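Local coordinates for protein elongation factor G (Thermus thermophilus, PDB 2DY1) that binds GTP with a magnesium ion and, as a translational GTPase of the elongation factor G family, probably takes part in the elongation phase of protein synthesis, at residues V12-H17 with L102-A107; G167-L172 with R257-L262; P569-P574 with A647-H652. All blocks are in the same frame, centred on the assembly; numbering follows the deposited sequence.

From the N terminus, the chain first closes contact 1, where strand 9-16 is joined by strand 100-106; 84 residues separate 12-17 from 102-107. Contact 2 follows in series: strand 168-174 meets the turn of 257-262 that leads into helix 261-271, with 84 residues again between its segments. Both reach the mixed sheet of the GTP-binding domain, their centres about 17 Å apart and their nearest atoms about 8 Å, without touching. Contact 3 lies on the other side of the chain's centre, its centre about 50 Å from that of contact 1. It closes a loop of 72 residues by pairing strand 569-583 with strand 638-648, just before helix 651-663. No loop nests in or crosses another.

Contact 1 (V12-H17 with L102-A107); sequences VALVGH and LVAVSA
Segments 12-17 and 102-107 run as parallel strands, their axes 4.6 Å apart at closest and inclined by 29°, with Leu14 opposite Leu102 and Val15 opposite Val103. Three backbone hydrogen bonds fix this register: Leu102 N to Ala13 O, Val15 N to Leu102 O at 2.9 Å, and Ala104 N to Val15 O. After the third bond a water bridges the backbones, accepting from His17 N and donating to Ala104 O at 2.7 Å.

The leucines share one face of the sheet and lie side by side, pointing the same way. In Leu14 a chi1 of 171° sets CG anti to the backbone N, and from there CD1 reaches 3.7 Å from Leu102 CG; Ala104 follows on this face. At the start of the pair, Val12 CG1 packs on Leu102 CB at 3.7 Å. On the other face Val15 and Val103 meet at an oblique angle through their CG2 methyls, 3.9 Å apart. Gly16, which fits the first glycine of a P-loop, has a phi of 151°, a backbone conformation that requires glycine. Consistent with that loop, Gly16 O accepts from Lys22 NZ, a residue that binds GTP, and the side chain of Ala104 is about 6 Å from the nucleotide.

Helix 22-32 packs on the face of Leu14 and Ala104, whereas helix 113-124 packs on that of Val15 and Val103. Strand 129-134 continues the sheet beyond 100-106, and strand 74-80 flanks 9-16.

Contact 2 (G167-L172 with R257-L262); sequences GKWVGL and REIGVL
Ile259 reaches across to Trp169 from the opposite direction, and every branch of its side chain finds a partner. Its CB lies 4.0 Å from Trp169 CH2. From there CG2, anti to the backbone N, comes within 3.5 Å of Trp169 CZ2 and also approaches Gly171 CA and Leu172 CD2. The other branch leaves through CG1 and, extended at chi2 (173°), sets CD1 over the six-membered ring: 3.7 Å from the centroid of the Trp169 ring and 5° off its normal, a CH-pi contact. A weak bond from Trp169 NE1 to Gly171 O may help to orient the indole.

Farther along, Leu172 CD1 packs on Gly260 CA at 3.9 Å. Direct hydrogen bonds between the segments are absent; a water instead donates to Trp169 O and accepts from Arg257 NH2, which it meets at the guanidinium edge.

Val170 and Gly171 both face Leu163, forming a classic beta bulge, while Glu258 and Ile259 form a G1 bulge against Ser254. Gly260 then takes the N-cap position of helix 261-271. With Ser254 binding GTP and the Arg257 side chain close to Asp137, another GTP-binding residue, the turn borders the guanine-nucleotide pocket of a P-loop GTPase.

Contact 3 (P569-P574 with A647-H652); sequences PVLLEP and AEVPPH
Ala647 O accepts the shortest polar bond of this pair, from Glu573 N at 2.8 Å, and Leu572 CA adds a CA-H...O contact to the same oxygen. Ala647 N returns a bond to Glu573 O, making Glu573 and Ala647 an antiparallel hydrogen-bonded pair. Leu571 O likewise receives Val649 N at 2.9 Å; the donor stands 35° out of the carbonyl plane, and Val649 lies just past the last strand residue, Glu648. Leu572 and Glu648 form the intervening non-hydrogen-bonded pair, their CA atoms 4.2 Å apart.

Val649 CG2 is a shared contact point. It touches Glu573 CB at 3.5 Å and, from alongside, Leu571 CD2 at 3.8 Å. Glu573, with CG between its backbone N and carbonyl carbon (chi1 70°), crosses Val649 at about a right angle and brings OE2 to Pro650 CD. This carboxylate oxygen makes a salt bridge with Arg598 and accepts a hydrogen bond from a water that also donates to Glu648 O.

Pro650 occupies the N-cap position before helix 651-663, on which Leu571 packs through Ala654 and Ile657. Segment 569-574 also pairs with strand 457-460. The contact therefore marks a strand-to-helix transition in the alpha+beta C-terminal domain, probably ferredoxin-like, of elongation factor G.

Contact 1 (V12-H17 with L102-A107)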
loop_
_atom_site.group_PDB
_atom_site.type_symbol
_atom_site.label_atom_id
_atom_site.label_comp_id
_atom_site.label_asym_id
_atom_site.label_seq_id
_atom_site.Cartn_x
_atom_site.Cartn_y
_atom_site.Cartn_z
ATOM N N VAL A 12 0.080 -12.955 15.294
ATOM C CA VAL A 12 -0.040 -11.536 15.629
ATOM C C VAL A 12 0.780 -10.669 14.690
ATOM O O VAL A 12 1.941 -10.995 14.434
ATOM C CB VAL A 12 0.485 -11.312 17.089
ATOM C CG1 VAL A 12 0.400 -9.835 17.484
ATOM C CG2 VAL A 12 -0.318 -12.182 18.082
ATOM N N ALA A 13 0.185 -9.581 14.180
ATOM C CA ALA A 13 0.936 -8.649 13.316
ATOM C C ALA A 13 1.381 -7.495 14.203
ATOM O O ALA A 13 0.557 -6.916 14.903
ATOM C CB ALA A 13 0.061 -8.106 12.213
ATOM N N LEU A 14 2.670 -7.167 14.151
ATOM C CA LEU A 14 3.248 -6.078 14.952
ATOM C C LEU A 14 3.363 -4.910 13.969
ATOM O O LEU A 14 4.151 -4.949 12.993
ATOM C CB LEU A 14 4.618 -6.516 15.473
ATOM C CG LEU A 14 5.488 -5.459 16.147
ATOM C CD1 LEU A 14 4.747 -4.803 17.311
ATOM C CD2 LEU A 14 6.734 -6.159 16.649
ATOM N N VAL A 15 2.582 -3.864 14.231
ATOM C CA VAL A 15 2.503 -2.706 13.346
ATOM C C VAL A 15 2.684 -1.435 14.146
ATOM O O VAL A 15 2.711 -1.470 15.376
ATOM C CB VAL A 15 1.137 -2.659 12.642
ATOM C CG1 VAL A 15 1.002 -3.867 11.703
ATOM C CG2 VAL A 15 -0.018 -2.716 13.684
ATOM N N GLY A 16 2.828 -0.324 13.445
ATOM C CA GLY A 16 3.000 0.947 14.138
ATOM C C GLY A 16 3.818 1.898 13.283
ATOM O O GLY A 16 4.406 1.495 12.291
ATOM N N HIS A 17 3.852 3.162 13.669
ATOM C CA HIS A 17 4.595 4.159 12.921
ATOM C C HIS A 17 6.055 3.798 12.803
ATOM O O HIS A 17 6.635 3.136 13.668
ATOM C CB HIS A 17 4.490 5.512 13.627
ATOM C CG HIS A 17 4.866 6.678 12.767
ATOM N ND1 HIS A 17 3.974 7.297 11.918
ATOM C CD2 HIS A 17 6.039 7.341 12.633
ATOM C CE1 HIS A 17 4.582 8.291 11.294
ATOM N NE2 HIS A 17 5.835 8.339 11.711
ATOM N N LEU A 102 -0.698 -6.065 17.237
ATOM C CA LEU A 102 0.043 -5.529 18.383
ATOM C C LEU A 102 0.561 -4.220 17.804
ATOM O O LEU A 102 1.350 -4.225 16.859
ATOM C CB LEU A 102 1.209 -6.447 18.763
ATOM C CG LEU A 102 2.195 -5.892 19.807
ATOM C CD1 LEU A 102 1.447 -5.543 21.133
ATOM C CD2 LEU A 102 3.293 -6.942 20.098
ATOM N N VAL A 103 0.130 -3.105 18.375
ATOM C CA VAL A 103 0.464 -1.793 17.832
ATOM C C VAL A 103 1.486 -1.091 18.706
ATOM O O VAL A 103 1.187 -0.732 19.832
ATOM C CB VAL A 103 -0.841 -0.931 17.732
ATOM C CG1 VAL A 103 -0.559 0.394 17.039
ATOM C CG2 VAL A 103 -1.947 -1.724 16.970
ATOM N N ALA A 104 2.706 -0.918 18.182
ATOM C CA ALA A 104 3.773 -0.253 18.927
ATOM C C ALA A 104 3.554 1.244 18.850
ATOM O O ALA A 104 3.242 1.790 17.784
ATOM C CB ALA A 104 5.142 -0.584 18.325
ATOM N N VAL A 105 3.705 1.896 19.999
ATOM C CA VAL A 105 3.542 3.343 20.096
ATOM C C VAL A 105 4.713 3.884 20.915
ATOM O O VAL A 105 4.926 3.483 22.057
ATOM C CB VAL A 105 2.207 3.708 20.824
ATOM C CG1 VAL A 105 2.133 5.230 21.108
ATOM C CG2 VAL A 105 1.031 3.272 19.976
ATOM N N SER A 106 5.482 4.800 20.329
ATOM C CA SER A 106 6.605 5.406 21.045
ATOM C C SER A 106 6.067 6.377 22.105
ATOM O O SER A 106 5.198 7.197 21.808
ATOM C CB SER A 106 7.489 6.177 20.050
ATOM O OG SER A 106 8.295 7.118 20.733
ATOM N N ALA A 107 6.577 6.282 23.329
ATOM C CA ALA A 107 6.123 7.156 24.400
ATOM C C ALA A 107 6.474 8.609 24.097
ATOM O O ALA A 107 5.851 9.519 24.628
ATOM C CB ALA A 107 6.743 6.736 25.727
HETATM O O HOH W 1 3.140 4.085 16.404
#

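Contact 2 (G167-L172 with R257-L262)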
loop_
_atom_site.group_PDB
_atom_site.type_symbol
_atom_site.label_atom_id
_atom_site.label_comp_id
_atom_site.label_asym_id
_atom_site.label_seq_id
_atom_site.Cartn_x
_atom_site.Cartn_y
_atom_site.Cartn_z
ATOM N N GLY A 167 13.670 8.779 39.140
ATOM C CA GLY A 167 13.475 9.342 37.813
ATOM C C GLY A 167 13.840 8.452 36.636
ATOM O O GLY A 167 13.557 8.801 35.493
ATOM N N LYS A 168 14.455 7.304 36.906
ATOM C CA LYS A 168 14.853 6.389 35.849
ATOM C C LYS A 168 13.845 5.251 35.702
ATOM O O LYS A 168 13.463 4.626 36.697
ATOM C CB LYS A 168 16.226 5.809 36.174
ATOM C CG LYS A 168 16.734 4.773 35.181
ATOM C CD LYS A 168 18.060 4.211 35.645
ATOM C CE LYS A 168 18.611 3.171 34.689
ATOM N NZ LYS A 168 19.822 2.517 35.265
ATOM N N TRP A 169 13.419 4.984 34.470
ATOM C CA TRP A 169 12.467 3.888 34.224
ATOM C C TRP A 169 13.240 2.579 34.334
ATOM O O TRP A 169 14.192 2.354 33.583
ATOM C CB TRP A 169 11.872 4.019 32.830
ATOM C CG TRP A 169 10.999 2.858 32.453
ATOM C CD1 TRP A 169 10.017 2.283 33.223
ATOM C CD2 TRP A 169 10.994 2.166 31.206
ATOM N NE1 TRP A 169 9.398 1.274 32.522
ATOM C CE2 TRP A 169 9.977 1.181 31.281
ATOM C CE3 TRP A 169 11.750 2.278 30.029
ATOM C CZ2 TRP A 169 9.692 0.316 30.224
ATOM C CZ3 TRP A 169 11.469 1.409 28.974
ATOM C CH2 TRP A 169 10.445 0.443 29.084
ATOM N N VAL A 170 12.829 1.721 35.260
ATOM C CA VAL A 170 13.510 0.450 35.503
ATOM C C VAL A 170 12.624 -0.774 35.445
ATOM O O VAL A 170 13.126 -1.893 35.526
ATOM C CB VAL A 170 14.200 0.422 36.897
ATOM C CG1 VAL A 170 15.210 1.555 36.994
ATOM C CG2 VAL A 170 13.151 0.541 38.025
ATOM N N GLY A 171 11.317 -0.586 35.305
ATOM C CA GLY A 171 10.467 -1.755 35.306
ATOM C C GLY A 171 8.988 -1.519 35.126
ATOM O O GLY A 171 8.550 -0.493 34.602
ATOM N N LEU A 172 8.224 -2.497 35.605
ATOM C CA LEU A 172 6.784 -2.500 35.452
ATOM C C LEU A 172 6.028 -2.726 36.738
ATOM O O LEU A 172 6.494 -3.436 37.632
ATOM C CB LEU A 172 6.360 -3.661 34.528
ATOM C CG LEU A 172 6.969 -3.817 33.141
ATOM C CD1 LEU A 172 6.320 -4.999 32.435
ATOM C CD2 LEU A 172 6.736 -2.532 32.363
ATOM N N ARG A 257 15.946 -1.488 26.119
ATOM C CA ARG A 257 16.271 -1.534 27.549
ATOM C C ARG A 257 16.035 -2.934 28.132
ATOM O O ARG A 257 16.336 -3.182 29.299
ATOM C CB ARG A 257 15.394 -0.533 28.323
ATOM C CG ARG A 257 15.497 0.911 27.894
ATOM C CD ARG A 257 16.883 1.445 28.173
ATOM N NE ARG A 257 17.226 1.271 29.577
ATOM C CZ ARG A 257 18.461 1.353 30.064
ATOM N NH1 ARG A 257 19.481 1.607 29.254
ATOM N NH2 ARG A 257 18.677 1.172 31.361
ATOM N N GLU A 258 15.510 -3.849 27.314
ATOM C CA GLU A 258 15.177 -5.203 27.736
ATOM C C GLU A 258 14.303 -5.192 28.987
ATOM O O GLU A 258 14.598 -5.861 29.974
ATOM C CB GLU A 258 16.431 -6.057 27.971
ATOM C CG GLU A 258 17.053 -6.550 26.658
ATOM C CD GLU A 258 16.298 -7.716 26.001
ATOM O OE1 GLU A 258 15.134 -8.046 26.402
ATOM O OE2 GLU A 258 16.900 -8.298 25.062
ATOM N N ILE A 259 13.231 -4.413 28.922
ATOM C CA ILE A 259 12.267 -4.322 30.014
ATOM C C ILE A 259 10.905 -4.833 29.539
ATOM O O ILE A 259 10.402 -4.398 28.499
ATOM C CB ILE A 259 12.102 -2.856 30.492
ATOM C CG1 ILE A 259 13.372 -2.397 31.217
ATOM C CG2 ILE A 259 10.867 -2.732 31.411
ATOM C CD1 ILE A 259 13.356 -0.892 31.575
ATOM N N GLY A 260 10.329 -5.780 30.285
ATOM C CA GLY A 260 8.991 -6.286 29.977
ATOM C C GLY A 260 8.799 -7.131 28.740
ATOM O O GLY A 260 7.676 -7.298 28.291
ATOM N N VAL A 261 9.877 -7.693 28.211
ATOM C CA VAL A 261 9.765 -8.492 26.994
ATOM C C VAL A 261 8.998 -9.802 27.179
ATOM O O VAL A 261 8.026 -10.046 26.454
ATOM C CB VAL A 261 11.179 -8.758 26.402
ATOM C CG1 VAL A 261 11.105 -9.667 25.173
ATOM C CG2 VAL A 261 11.782 -7.442 25.995
ATOM N N LEU A 262 9.400 -10.642 28.130
ATOM C CA LEU A 262 8.672 -11.898 28.305
ATOM C C LEU A 262 7.273 -11.613 28.868
ATOM O O LEU A 262 6.327 -12.305 28.528
ATOM C CB LEU A 262 9.481 -12.897 29.147
ATOM C CG LEU A 262 10.740 -13.387 28.380
ATOM C CD1 LEU A 262 11.562 -14.351 29.238
ATOM C CD2 LEU A 262 10.313 -14.078 27.064
HETATM O O HOH W 2 16.601 0.755 33.314
#

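Contact 3 (P569-P574 with A647-H652)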
loop_
_atom_site.group_PDB
_atom_site.type_symbol
_atom_site.label_atom_id
_atom_site.label_comp_id
_atom_site.label_asym_id
_atom_site.label_seq_id
_atom_site.Cartn_x
_atom_site.Cartn_y
_atom_site.Cartn_z
ATOM N N PRO A 569 -5.512 24.900 -35.050
ATOM C CA PRO A 569 -5.149 23.936 -34.011
ATOM C C PRO A 569 -4.429 24.599 -32.837
ATOM O O PRO A 569 -3.698 25.578 -33.015
ATOM C CB PRO A 569 -4.263 22.944 -34.763
ATOM C CG PRO A 569 -3.672 23.765 -35.863
ATOM C CD PRO A 569 -4.828 24.592 -36.317
ATOM N N VAL A 570 -4.658 24.072 -31.638
ATOM C CA VAL A 570 -4.031 24.595 -30.432
ATOM C C VAL A 570 -3.611 23.455 -29.508
ATOM O O VAL A 570 -4.216 22.379 -29.523
ATOM C CB VAL A 570 -4.978 25.532 -29.648
ATOM C CG1 VAL A 570 -5.378 26.707 -30.524
ATOM C CG2 VAL A 570 -6.201 24.771 -29.172
ATOM N N LEU A 571 -2.582 23.709 -28.700
ATOM C CA LEU A 571 -2.045 22.718 -27.768
ATOM C C LEU A 571 -2.816 22.665 -26.457
ATOM O O LEU A 571 -3.187 23.699 -25.896
ATOM C CB LEU A 571 -0.577 23.029 -27.475
ATOM C CG LEU A 571 0.220 21.942 -26.747
ATOM C CD1 LEU A 571 0.442 20.757 -27.675
ATOM C CD2 LEU A 571 1.553 22.513 -26.295
ATOM N N LEU A 572 -3.057 21.449 -25.971
ATOM C CA LEU A 572 -3.777 21.242 -24.719
ATOM C C LEU A 572 -2.876 20.474 -23.756
ATOM O O LEU A 572 -2.021 19.709 -24.185
ATOM C CB LEU A 572 -5.048 20.421 -24.954
ATOM C CG LEU A 572 -6.100 20.957 -25.928
ATOM C CD1 LEU A 572 -7.222 19.940 -26.040
ATOM C CD2 LEU A 572 -6.645 22.295 -25.432
ATOM N N GLU A 573 -3.068 20.692 -22.460
ATOM C CA GLU A 573 -2.280 19.980 -21.458
ATOM C C GLU A 573 -3.212 19.483 -20.376
ATOM O O GLU A 573 -4.273 20.057 -20.145
ATOM C CB GLU A 573 -1.204 20.892 -20.850
ATOM C CG GLU A 573 -1.735 21.988 -19.951
ATOM C CD GLU A 573 -0.616 22.846 -19.382
ATOM O OE1 GLU A 573 0.390 22.271 -18.918
ATOM O OE2 GLU A 573 -0.743 24.090 -19.394
ATOM N N PRO A 574 -2.839 18.388 -19.696
ATOM C CA PRO A 574 -3.753 17.925 -18.656
ATOM C C PRO A 574 -3.669 18.761 -17.384
ATOM O O PRO A 574 -2.585 19.144 -16.949
ATOM C CB PRO A 574 -3.341 16.469 -18.450
ATOM C CG PRO A 574 -1.917 16.448 -18.841
ATOM C CD PRO A 574 -1.822 17.375 -20.014
ATOM N N ALA A 647 -6.705 21.608 -20.868
ATOM C CA ALA A 647 -6.892 23.036 -21.081
ATOM C C ALA A 647 -5.819 23.498 -22.034
ATOM O O ALA A 647 -4.771 22.869 -22.151
ATOM C CB ALA A 647 -6.790 23.796 -19.757
ATOM N N GLU A 648 -6.085 24.591 -22.734
ATOM C CA GLU A 648 -5.119 25.123 -23.677
ATOM C C GLU A 648 -3.863 25.569 -22.931
ATOM O O GLU A 648 -3.944 26.190 -21.862
ATOM C CB GLU A 648 -5.735 26.305 -24.438
ATOM C CG GLU A 648 -7.114 25.988 -25.029
ATOM C CD GLU A 648 -7.746 27.160 -25.775
ATOM O OE1 GLU A 648 -7.142 28.254 -25.814
ATOM O OE2 GLU A 648 -8.855 26.977 -26.322
ATOM N N VAL A 649 -2.710 25.245 -23.501
ATOM C CA VAL A 649 -1.425 25.604 -22.924
ATOM C C VAL A 649 -1.146 27.079 -23.199
ATOM O O VAL A 649 -1.292 27.541 -24.331
ATOM C CB VAL A 649 -0.295 24.761 -23.554
ATOM C CG1 VAL A 649 1.064 25.218 -23.030
ATOM C CG2 VAL A 649 -0.517 23.283 -23.245
ATOM N N PRO A 650 -0.759 27.844 -22.164
ATOM C CA PRO A 650 -0.476 29.265 -22.391
ATOM C C PRO A 650 0.406 29.437 -23.628
ATOM O O PRO A 650 1.362 28.689 -23.830
ATOM C CB PRO A 650 0.210 29.676 -21.097
ATOM C CG PRO A 650 -0.570 28.884 -20.079
ATOM C CD PRO A 650 -0.658 27.509 -20.732
ATOM N N PRO A 651 0.087 30.429 -24.476
ATOM C CA PRO A 651 0.820 30.723 -25.713
ATOM C C PRO A 651 2.337 30.625 -25.612
ATOM O O PRO A 651 2.995 30.092 -26.506
ATOM C CB PRO A 651 0.353 32.135 -26.058
ATOM C CG PRO A 651 -1.059 32.134 -25.563
ATOM C CD PRO A 651 -0.919 31.472 -24.210
ATOM N N HIS A 652 2.883 31.148 -24.522
ATOM C CA HIS A 652 4.321 31.138 -24.294
ATOM C C HIS A 652 4.869 29.714 -24.234
ATOM O O HIS A 652 5.751 29.342 -25.015
ATOM C CB HIS A 652 4.624 31.879 -22.990
ATOM C CG HIS A 652 4.039 33.257 -22.936
ATOM N ND1 HIS A 652 4.585 34.325 -23.614
ATOM C CD2 HIS A 652 2.931 33.731 -22.315
ATOM C CE1 HIS A 652 3.841 35.399 -23.413
ATOM N NE2 HIS A 652 2.832 35.065 -22.629
HETATM O O HOH W 3 -3.343 25.243 -19.212
#